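Local coordinates for protein choline kinase (Streptococcus pneumoniae, PDB 4R78) that probably phosphorylates choline at the expense of ATP, as a kinase of the choline/ethanolamine kinase family, and is held here with AMP in its nucleotide pocket, at residues K123-K128 with F202-Q207; R173-S178 with K298-Y303; K65-G70 with Y97-E102. One frame throughout, in Å; residues are numbered along the deposited sequence.

Interaction 1 of 3, residues K123-K128 with F202-Q207; sequences KTKFDK and FIESPQ. With AMP (adenosine monophosphate), chain C.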
loop_
_atom_site.group_PDB
_atom_site.type_symbol
_atom_site.label_atom_id
_atom_site.label_comp_id
_atom_site.label_asym_id
_atom_site.label_seq_id
_atom_site.Cartn_x
_atom_site.Cartn_y
_atom_site.Cartn_z
ATOM N N LYS A 123 6.795 8.204 14.124
ATOM C CA LYS A 123 7.990 9.019 14.330
ATOM C C LYS A 123 8.734 8.711 15.634
ATOM O O LYS A 123 9.885 9.111 15.802
ATOM C CB LYS A 123 7.641 10.506 14.217
ATOM C CG LYS A 123 7.361 10.934 12.783
ATOM C CD LYS A 123 6.527 12.199 12.706
ATOM C CE LYS A 123 6.041 12.424 11.284
ATOM N NZ LYS A 123 5.464 13.785 11.103
ATOM N N THR A 124 8.080 7.990 16.543
ATOM C CA THR A 124 8.723 7.549 17.780
ATOM C C THR A 124 9.379 6.172 17.652
ATOM O O THR A 124 10.014 5.701 18.599
ATOM C CB THR A 124 7.732 7.516 18.976
ATOM O OG1 THR A 124 6.736 6.503 18.762
ATOM C CG2 THR A 124 7.058 8.873 19.168
ATOM N N LYS A 125 9.238 5.535 16.489
ATOM C CA LYS A 125 9.613 4.124 16.346
ATOM C C LYS A 125 10.578 3.821 15.199
ATOM O O LYS A 125 10.549 2.724 14.627
ATOM C CB LYS A 125 8.358 3.260 16.228
ATOM C CG LYS A 125 7.520 3.244 17.498
ATOM C CD LYS A 125 6.161 2.632 17.248
ATOM C CE LYS A 125 5.229 2.837 18.439
ATOM N NZ LYS A 125 5.639 2.061 19.648
ATOM N N PHE A 126 11.445 4.781 14.887
ATOM C CA PHE A 126 12.477 4.598 13.859
ATOM C C PHE A 126 13.398 3.431 14.204
ATOM O O PHE A 126 13.884 2.736 13.310
ATOM C CB PHE A 126 13.316 5.872 13.697
ATOM C CG PHE A 126 12.624 6.987 12.947
ATOM C CD1 PHE A 126 11.259 6.943 12.668
ATOM C CD2 PHE A 126 13.348 8.112 12.551
ATOM C CE1 PHE A 126 10.633 7.987 11.986
ATOM C CE2 PHE A 126 12.731 9.160 11.875
ATOM C CZ PHE A 126 11.374 9.097 11.592
ATOM N N ASP A 127 13.630 3.221 15.502
ATOM C CA ASP A 127 14.483 2.125 15.967
ATOM C C ASP A 127 13.961 0.749 15.544
ATOM O O ASP A 127 14.740 -0.199 15.411
ATOM C CB ASP A 127 14.702 2.197 17.491
ATOM C CG ASP A 127 13.422 1.977 18.291
ATOM O OD1 ASP A 127 12.333 2.369 17.825
ATOM O OD2 ASP A 127 13.511 1.413 19.405
ATOM N N LYS A 128 12.650 0.654 15.328
ATOM C CA LYS A 128 12.011 -0.572 14.845
ATOM C C LYS A 128 11.750 -0.537 13.340
ATOM O O LYS A 128 11.903 -1.550 12.654
ATOM C CB LYS A 128 10.677 -0.815 15.559
ATOM C CG LYS A 128 10.773 -1.171 17.030
ATOM C CD LYS A 128 9.385 -1.466 17.582
ATOM C CE LYS A 128 9.427 -1.903 19.039
ATOM N NZ LYS A 128 8.057 -2.226 19.542
ATOM N N PHE A 202 1.247 -0.141 9.663
ATOM C CA PHE A 202 2.016 -0.652 10.790
ATOM C C PHE A 202 1.080 -0.819 11.974
ATOM O O PHE A 202 0.381 0.123 12.363
ATOM C CB PHE A 202 3.159 0.299 11.149
ATOM C CG PHE A 202 4.240 0.384 10.106
ATOM C CD1 PHE A 202 5.352 -0.451 10.169
ATOM C CD2 PHE A 202 4.155 1.306 9.068
ATOM C CE1 PHE A 202 6.367 -0.368 9.208
ATOM C CE2 PHE A 202 5.161 1.395 8.100
ATOM C CZ PHE A 202 6.267 0.556 8.175
ATOM N N ILE A 203 1.045 -2.028 12.525
ATOM C CA ILE A 203 0.200 -2.307 13.684
ATOM C C ILE A 203 1.020 -3.009 14.762
ATOM O O ILE A 203 1.914 -3.806 14.461
ATOM C CB ILE A 203 -1.092 -3.108 13.327
ATOM C CG1 ILE A 203 -0.757 -4.524 12.850
ATOM C CG2 ILE A 203 -1.940 -2.355 12.292
ATOM C CD1 ILE A 203 -1.933 -5.487 12.908
ATOM N N GLU A 204 0.722 -2.684 16.013
ATOM C CA GLU A 204 1.494 -3.185 17.140
ATOM C C GLU A 204 0.654 -4.119 18.004
ATOM O O GLU A 204 -0.473 -3.786 18.380
ATOM C CB GLU A 204 2.036 -2.013 17.967
ATOM C CG GLU A 204 3.137 -2.375 18.951
ATOM C CD GLU A 204 3.775 -1.145 19.572
ATOM O OE1 GLU A 204 4.613 -0.501 18.903
ATOM O OE2 GLU A 204 3.436 -0.821 20.728
ATOM N N SER A 205 1.208 -5.297 18.283
ATOM C CA SER A 205 0.637 -6.251 19.230
ATOM C C SER A 205 0.674 -5.650 20.636
ATOM O O SER A 205 1.571 -4.859 20.939
ATOM C CB SER A 205 1.454 -7.548 19.203
ATOM O OG SER A 205 1.023 -8.470 20.197
ATOM N N PRO A 206 -0.298 -6.014 21.496
ATOM C CA PRO A 206 -0.239 -5.578 22.896
ATOM C C PRO A 206 1.042 -6.022 23.618
ATOM O O PRO A 206 1.400 -5.432 24.640
ATOM C CB PRO A 206 -1.475 -6.234 23.530
ATOM C CG PRO A 206 -1.920 -7.287 22.556
ATOM C CD PRO A 206 -1.531 -6.769 21.211
ATOM N N GLN A 207 1.718 -7.042 23.087
ATOM C CA GLN A 207 2.983 -7.531 23.652
ATOM C C GLN A 207 4.221 -6.836 23.072
ATOM O O GLN A 207 5.352 -7.126 23.477
ATOM C CB GLN A 207 3.102 -9.051 23.495
ATOM C CG GLN A 207 2.265 -9.850 24.493
ATOM C CD GLN A 207 0.797 -9.907 24.121
ATOM O OE1 GLN A 207 0.434 -10.413 23.058
ATOM N NE2 GLN A 207 -0.058 -9.391 24.997
HETATM P P AMP C . -5.485 -0.151 6.451
HETATM O O1P AMP C . -5.316 0.117 4.975
HETATM O O2P AMP C . -6.390 0.824 7.162
HETATM O O3P AMP C . -4.195 -0.450 7.177
HETATM O "O5'" AMP C . -6.287 -1.545 6.522
HETATM C "C5'" AMP C . -6.053 -2.458 7.593
HETATM C "C4'" AMP C . -6.465 -1.823 8.914
HETATM O "O4'" AMP C . -7.190 -2.772 9.704
HETATM C "C3'" AMP C . -5.253 -1.400 9.730
HETATM O "O3'" AMP C . -5.062 0.018 9.671
HETATM C "C2'" AMP C . -5.544 -1.862 11.145
HETATM O "O2'" AMP C . -6.093 -0.794 11.917
HETATM C "C1'" AMP C . -6.609 -2.934 11.005
HETATM N N9 AMP C . -6.004 -4.286 11.142
HETATM C C8 AMP C . -5.369 -4.967 10.168
HETATM N N7 AMP C . -4.932 -6.176 10.598
HETATM C C5 AMP C . -5.298 -6.289 11.884
HETATM C C6 AMP C . -5.154 -7.318 12.939
HETATM N N6 AMP C . -4.516 -8.484 12.674
HETATM N N1 AMP C . -5.680 -7.055 14.158
HETATM C C2 AMP C . -6.314 -5.895 14.424
HETATM N N3 AMP C . -6.481 -4.915 13.511
HETATM C C4 AMP C . -6.005 -5.046 12.244
HETATM O O HOH W 1 3.475 1.820 21.633
#
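K125 and E204 meet in a salt bridge that ties the start of helix 126-137 to strand 202-204, the middle strand of a small antiparallel sheet in this protein kinase-like fold. The close part is small. K125 NZ donates to E204 OE1 over 2.9 Å, and the oxygen accepts through its syn lone pair, on the side of OE2; K125 CE follows to 3.4 Å from E204 OE1. The lysine gets there with its chain stretched out to CE and then bent at the last torsion (chi4 -68°), which swings the ammonium onto the acid, whereas E204 reaches across with CG anti to its backbone N (chi1 -165°).

The looser side belongs to K128, whose straight chain crosses the glutamate at about a right angle. K128 NZ remains 3.9 Å from E204 OE1, a long ion pair, and donates its hydrogen bond to G208 O. Two ammonium groups near one oxygen would be expected to stabilise the carboxylate as an anion. One residue earlier on the strand, I203 puts CD1 3.6 Å from AMP C5, against the adenine, so the strand that carries the surface ion pair also lines the nucleotide pocket. On the solvent side a water bridges the pair, accepting from K125 NZ at 2.9 Å and donating to E204 OE2 at 2.8 Å.

Interaction 2 of 3, residues R173-S178 with K298-Y303; sequences RNAVFS and KGLASY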
loop_
_atom_site.group_PDB
_atom_site.type_symbol
_atom_site.label_atom_id
_atom_site.label_comp_id
_atom_site.label_asym_id
_atom_site.label_seq_id
_atom_site.Cartn_x
_atom_site.Cartn_y
_atom_site.Cartn_z
ATOM N N ARG A 173 0.892 15.847 -16.780
ATOM C CA ARG A 173 1.165 14.492 -17.259
ATOM C C ARG A 173 2.509 14.418 -17.984
ATOM O O ARG A 173 3.345 13.569 -17.671
ATOM C CB ARG A 173 0.039 14.034 -18.186
ATOM C CG ARG A 173 0.104 12.581 -18.598
ATOM C CD ARG A 173 -0.977 12.269 -19.612
ATOM N NE ARG A 173 -1.091 10.828 -19.835
ATOM C CZ ARG A 173 -0.444 10.155 -20.780
ATOM N NH1 ARG A 173 0.371 10.790 -21.616
ATOM N NH2 ARG A 173 -0.614 8.843 -20.889
ATOM N N ASN A 174 2.721 15.319 -18.938
ATOM C CA ASN A 174 3.965 15.324 -19.702
ATOM C C ASN A 174 5.189 15.581 -18.825
ATOM O O ASN A 174 6.246 14.977 -19.029
ATOM C CB ASN A 174 3.901 16.323 -20.860
ATOM C CG ASN A 174 2.862 15.948 -21.910
ATOM O OD1 ASN A 174 2.286 16.818 -22.555
ATOM N ND2 ASN A 174 2.620 14.652 -22.085
ATOM N N ALA A 175 5.049 16.471 -17.847
ATOM C CA ALA A 175 6.131 16.732 -16.899
ATOM C C ALA A 175 6.437 15.495 -16.051
ATOM O O ALA A 175 7.597 15.179 -15.804
ATOM C CB ALA A 175 5.804 17.932 -16.015
ATOM N N VAL A 176 5.389 14.795 -15.619
ATOM C CA VAL A 176 5.558 13.552 -14.862
ATOM C C VAL A 176 6.257 12.483 -15.713
ATOM O O VAL A 176 7.226 11.864 -15.263
ATOM C CB VAL A 176 4.212 13.039 -14.297
ATOM C CG1 VAL A 176 4.366 11.636 -13.703
ATOM C CG2 VAL A 176 3.687 13.998 -13.241
ATOM N N PHE A 177 5.786 12.292 -16.945
ATOM C CA PHE A 177 6.382 11.293 -17.842
ATOM C C PHE A 177 7.825 11.613 -18.245
ATOM O O PHE A 177 8.570 10.713 -18.641
ATOM C CB PHE A 177 5.506 11.065 -19.083
ATOM C CG PHE A 177 4.418 10.037 -18.885
ATOM C CD1 PHE A 177 4.641 8.697 -19.189
ATOM C CD2 PHE A 177 3.169 10.410 -18.398
ATOM C CE1 PHE A 177 3.634 7.744 -19.011
ATOM C CE2 PHE A 177 2.156 9.462 -18.214
ATOM C CZ PHE A 177 2.393 8.129 -18.522
ATOM N N SER A 178 8.213 12.887 -18.145
ATOM C CA SER A 178 9.591 13.289 -18.436
ATOM C C SER A 178 10.567 12.747 -17.391
ATOM O O SER A 178 11.770 12.663 -17.640
ATOM C CB SER A 178 9.718 14.814 -18.548
ATOM O OG SER A 178 9.789 15.430 -17.273
ATOM N N LYS A 298 3.248 20.899 -7.036
ATOM C CA LYS A 298 4.228 21.555 -6.164
ATOM C C LYS A 298 5.592 20.873 -6.250
ATOM O O LYS A 298 6.624 21.540 -6.359
ATOM C CB LYS A 298 3.723 21.549 -4.716
ATOM C CG LYS A 298 4.621 22.264 -3.715
ATOM C CD LYS A 298 4.089 22.094 -2.296
ATOM C CE LYS A 298 5.046 22.664 -1.254
ATOM N NZ LYS A 298 5.062 24.152 -1.249
ATOM N N GLY A 299 5.586 19.541 -6.207
ATOM C CA GLY A 299 6.808 18.746 -6.298
ATOM C C GLY A 299 7.546 18.932 -7.610
ATOM O O GLY A 299 8.776 19.018 -7.624
ATOM N N LEU A 300 6.796 18.993 -8.710
ATOM C CA LEU A 300 7.382 19.226 -10.032
ATOM C C LEU A 300 8.113 20.566 -10.087
ATOM O O LEU A 300 9.225 20.643 -10.613
ATOM C CB LEU A 300 6.316 19.143 -11.133
ATOM C CG LEU A 300 5.812 17.752 -11.536
ATOM C CD1 LEU A 300 4.525 17.886 -12.327
ATOM C CD2 LEU A 300 6.861 16.974 -12.330
ATOM N N ALA A 301 7.499 21.609 -9.529
ATOM C CA ALA A 301 8.110 22.940 -9.506
ATOM C C ALA A 301 9.377 22.966 -8.658
ATOM O O ALA A 301 10.389 23.543 -9.068
ATOM C CB ALA A 301 7.119 23.981 -9.016
ATOM N N SER A 302 9.322 22.328 -7.489
ATOM C CA SER A 302 10.461 22.282 -6.567
ATOM C C SER A 302 11.615 21.458 -7.136
ATOM O O SER A 302 12.789 21.800 -6.945
ATOM C CB SER A 302 10.034 21.731 -5.203
ATOM O OG SER A 302 8.991 22.511 -4.643
ATOM N N TYR A 303 11.272 20.382 -7.840
ATOM C CA TYR A 303 12.262 19.521 -8.477
ATOM C C TYR A 303 12.995 20.250 -9.604
ATOM O O TYR A 303 14.224 20.178 -9.700
ATOM C CB TYR A 303 11.613 18.232 -9.001
ATOM C CG TYR A 303 12.596 17.328 -9.705
ATOM C CD1 TYR A 303 13.500 16.556 -8.977
ATOM C CD2 TYR A 303 12.634 17.261 -11.096
ATOM C CE1 TYR A 303 14.416 15.738 -9.616
ATOM C CE2 TYR A 303 13.546 16.441 -11.748
ATOM C CZ TYR A 303 14.432 15.684 -11.000
ATOM O OH TYR A 303 15.336 14.874 -11.631
#
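L300 reaches from helix 288-303 to A175 and V176 on helix 169-177, and its side chain illustrates how one branched residue can carry most of a helix-helix contact. The CB of L300 leaves its backbone in the direction of the other helix, and CG stands anti to the carbonyl carbon (chi1 -76°), which carries the fork at CG toward helix 169-177. Neither CB nor CG makes the close approach; that falls to the two methyls. L300 CD1 has two neighbours, A175 CB at 3.9 Å and V176 CG2 at 4.1 Å. L300 CD2 meets the same alanine, 4.0 Å from A175 CB and equally near A175 O. The alanine methyl is thus met by both arms of the leucine fork, while the valine offers one branch, its side chain crossing that of L300 at about a right angle.

The touching groups are apolar, at ordinary van der Waals spacing. A175 O, beside the leucine, also accepts a hydrogen bond of 2.7 Å from S178 OG, which gives this carbonyl near the end of its helix a side-chain partner.

The nearest pair of CA atoms, A175 CA and L300 CA, is 7.4 Å apart. Helix 257-280 supplies a third wall: its I265 touches L300, and its L266 and T269 touch V176. From helix 149-159, I153 also packs on V176, so the contact joins the last helix of the chain to a bundle of helices.

Interaction 3 of 3, residues K65-G70 with Y97-E102; sequences KFFGKG and YLFDIE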
loop_
_atom_site.group_PDB
_atom_site.type_symbol
_atom_site.label_atom_id
_atom_site.label_comp_id
_atom_site.label_asym_id
_atom_site.label_seq_id
_atom_site.Cartn_x
_atom_site.Cartn_y
_atom_site.Cartn_z
ATOM N N LYS A 65 -9.822 -8.041 4.332
ATOM C CA LYS A 65 -9.640 -6.982 3.351
ATOM C C LYS A 65 -10.196 -7.412 2.000
ATOM O O LYS A 65 -9.676 -8.327 1.356
ATOM C CB LYS A 65 -8.177 -6.556 3.230
ATOM C CG LYS A 65 -8.023 -5.238 2.487
ATOM C CD LYS A 65 -6.591 -4.732 2.473
ATOM C CE LYS A 65 -6.530 -3.352 1.826
ATOM N NZ LYS A 65 -5.148 -2.791 1.800
ATOM N N PHE A 66 -11.279 -6.757 1.598
ATOM C CA PHE A 66 -11.902 -6.978 0.303
ATOM C C PHE A 66 -11.284 -5.948 -0.645
ATOM O O PHE A 66 -11.725 -4.796 -0.695
ATOM C CB PHE A 66 -13.414 -6.762 0.432
ATOM C CG PHE A 66 -14.235 -7.383 -0.674
ATOM C CD1 PHE A 66 -13.890 -7.220 -2.017
ATOM C CD2 PHE A 66 -15.391 -8.095 -0.366
ATOM C CE1 PHE A 66 -14.666 -7.785 -3.029
ATOM C CE2 PHE A 66 -16.177 -8.662 -1.371
ATOM C CZ PHE A 66 -15.813 -8.505 -2.706
ATOM N N PHE A 67 -10.255 -6.361 -1.380
ATOM C CA PHE A 67 -9.475 -5.440 -2.209
ATOM C C PHE A 67 -9.759 -5.605 -3.704
ATOM O O PHE A 67 -9.293 -4.811 -4.524
ATOM C CB PHE A 67 -7.974 -5.645 -1.958
ATOM C CG PHE A 67 -7.481 -7.014 -2.343
ATOM C CD1 PHE A 67 -7.397 -8.029 -1.395
ATOM C CD2 PHE A 67 -7.125 -7.297 -3.663
ATOM C CE1 PHE A 67 -6.959 -9.304 -1.752
ATOM C CE2 PHE A 67 -6.692 -8.567 -4.028
ATOM C CZ PHE A 67 -6.609 -9.571 -3.072
ATOM N N GLY A 68 -10.507 -6.647 -4.056
ATOM C CA GLY A 68 -10.647 -7.060 -5.449
ATOM C C GLY A 68 -11.569 -6.266 -6.352
ATOM O O GLY A 68 -11.468 -6.385 -7.575
ATOM N N LYS A 69 -12.461 -5.458 -5.774
ATOM C CA LYS A 69 -13.494 -4.783 -6.572
ATOM C C LYS A 69 -12.917 -3.839 -7.628
ATOM O O LYS A 69 -12.353 -2.787 -7.304
ATOM C CB LYS A 69 -14.501 -4.047 -5.679
ATOM C CG LYS A 69 -15.660 -3.424 -6.451
ATOM C CD LYS A 69 -16.603 -2.680 -5.524
ATOM C CE LYS A 69 -17.606 -1.857 -6.306
ATOM N NZ LYS A 69 -18.609 -1.227 -5.400
ATOM N N GLY A 70 -13.058 -4.238 -8.889
ATOM C CA GLY A 70 -12.557 -3.465 -10.024
ATOM C C GLY A 70 -11.047 -3.316 -10.116
ATOM O O GLY A 70 -10.554 -2.479 -10.870
ATOM N N TYR A 97 -5.150 -16.580 6.716
ATOM C CA TYR A 97 -5.951 -17.808 6.696
ATOM C C TYR A 97 -6.526 -18.132 5.318
ATOM O O TYR A 97 -6.635 -19.301 4.938
ATOM C CB TYR A 97 -7.078 -17.733 7.725
ATOM C CG TYR A 97 -6.589 -17.832 9.145
ATOM C CD1 TYR A 97 -6.197 -19.058 9.677
ATOM C CD2 TYR A 97 -6.514 -16.704 9.958
ATOM C CE1 TYR A 97 -5.744 -19.162 10.983
ATOM C CE2 TYR A 97 -6.062 -16.798 11.275
ATOM C CZ TYR A 97 -5.675 -18.033 11.775
ATOM O OH TYR A 97 -5.230 -18.155 13.074
ATOM N N LEU A 98 -6.902 -17.091 4.581
ATOM C CA LEU A 98 -7.477 -17.251 3.252
ATOM C C LEU A 98 -7.063 -16.096 2.351
ATOM O O LEU A 98 -7.006 -14.947 2.789
ATOM C CB LEU A 98 -9.007 -17.329 3.334
ATOM C CG LEU A 98 -9.757 -17.922 2.142
ATOM C CD1 LEU A 98 -9.667 -19.447 2.154
ATOM C CD2 LEU A 98 -11.211 -17.479 2.161
ATOM N N PHE A 99 -6.752 -16.409 1.097
ATOM C CA PHE A 99 -6.521 -15.382 0.090
ATOM C C PHE A 99 -7.302 -15.805 -1.147
ATOM O O PHE A 99 -6.853 -16.651 -1.927
ATOM C CB PHE A 99 -5.026 -15.206 -0.200
ATOM C CG PHE A 99 -4.677 -13.904 -0.886
ATOM C CD1 PHE A 99 -4.365 -12.769 -0.142
ATOM C CD2 PHE A 99 -4.653 -13.813 -2.274
ATOM C CE1 PHE A 99 -4.034 -11.562 -0.770
ATOM C CE2 PHE A 99 -4.315 -12.614 -2.914
ATOM C CZ PHE A 99 -4.003 -11.490 -2.160
ATOM N N ASP A 100 -8.488 -15.224 -1.296
ATOM C CA ASP A 100 -9.435 -15.634 -2.326
ATOM C C ASP A 100 -9.133 -14.967 -3.663
ATOM O O ASP A 100 -9.253 -13.747 -3.812
ATOM C CB ASP A 100 -10.869 -15.327 -1.882
ATOM C CG ASP A 100 -11.908 -15.818 -2.874
ATOM O OD1 ASP A 100 -12.499 -14.971 -3.573
ATOM O OD2 ASP A 100 -12.139 -17.047 -2.944
ATOM N N ILE A 101 -8.737 -15.794 -4.624
ATOM C CA ILE A 101 -8.420 -15.379 -5.988
ATOM C C ILE A 101 -9.665 -14.981 -6.782
ATOM O O ILE A 101 -9.618 -14.076 -7.621
ATOM C CB ILE A 101 -7.661 -16.535 -6.723
ATOM C CG1 ILE A 101 -6.291 -16.790 -6.076
ATOM C CG2 ILE A 101 -7.535 -16.269 -8.212
ATOM C CD1 ILE A 101 -5.424 -15.551 -5.951
ATOM N N GLU A 102 -10.778 -15.658 -6.512
ATOM C CA GLU A 102 -12.013 -15.438 -7.263
ATOM C C GLU A 102 -12.525 -13.998 -7.161
ATOM O O GLU A 102 -12.881 -13.387 -8.173
ATOM C CB GLU A 102 -13.088 -16.447 -6.826
ATOM C CG GLU A 102 -14.482 -16.224 -7.427
ATOM C CD GLU A 102 -14.581 -16.490 -8.928
ATOM O OE1 GLU A 102 -13.575 -16.846 -9.589
ATOM O OE2 GLU A 102 -15.701 -16.346 -9.456
#
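F67 and F99 meet with F67 CZ 3.4 Å from F99 CZ, in a buried aromatic contact that shows how a residue just past one strand can pack on a residue of another. The pair is oblique, with the ring planes at 33° and the centroids 5.3 Å apart. Around the nearest point, F67 CE1 lies 3.7 Å from F99 CZ, while F67 CZ is 3.8 Å from F99 CE2; the two side chains cross at about a right angle.

Torsions aim both rings at this meeting point. In F67 the ring carbon CG sits between the backbone N and the carbonyl carbon (chi1 63°), whereas F99 keeps CG anti to its backbone N (chi1 -162°), and its ring end comes nearer to F67 than the direction of its CB suggests.

The next shell holds the pair in place. Q51, I75 and R77 touch F67, and L84 of helix 77-87 and K106 of strand 105-109 touch F99. The backbone is held too: F67 makes a backbone hydrogen bond with G104, and F99 O accepts one from K81 NZ. Strand 105-109 runs between strands 61-66 and 96-100, and a classic beta bulge at Y97 and L98, both facing V107, interrupts its pairing with the latter. The arrangement belongs to the five-stranded antiparallel sheet and adjoining helix of the N-terminal lobe in a protein kinase-like fold.

How the interactions relate
Interaction 3 closes before either of the others opens, and the segments of interactions 1 and 2 then alternate along the chain. Interaction 3 lies with the five-stranded antiparallel sheet, interaction 1 joins the three-stranded sheet to helix 126-137, and interaction 2 lies wholly among helices. The centres of interactions 1 and 3 are 27 Å apart, those of 1 and 2 are 34 Å apart, and those of 2 and 3 are 35 Å apart, on opposite sides of the chain's centre. None touches another. AMP lies near the first and third, contacted by I203 and about 9 Å from the side chain of F67, whereas interaction 2 packs together helices far apart in sequence in the helical lobe.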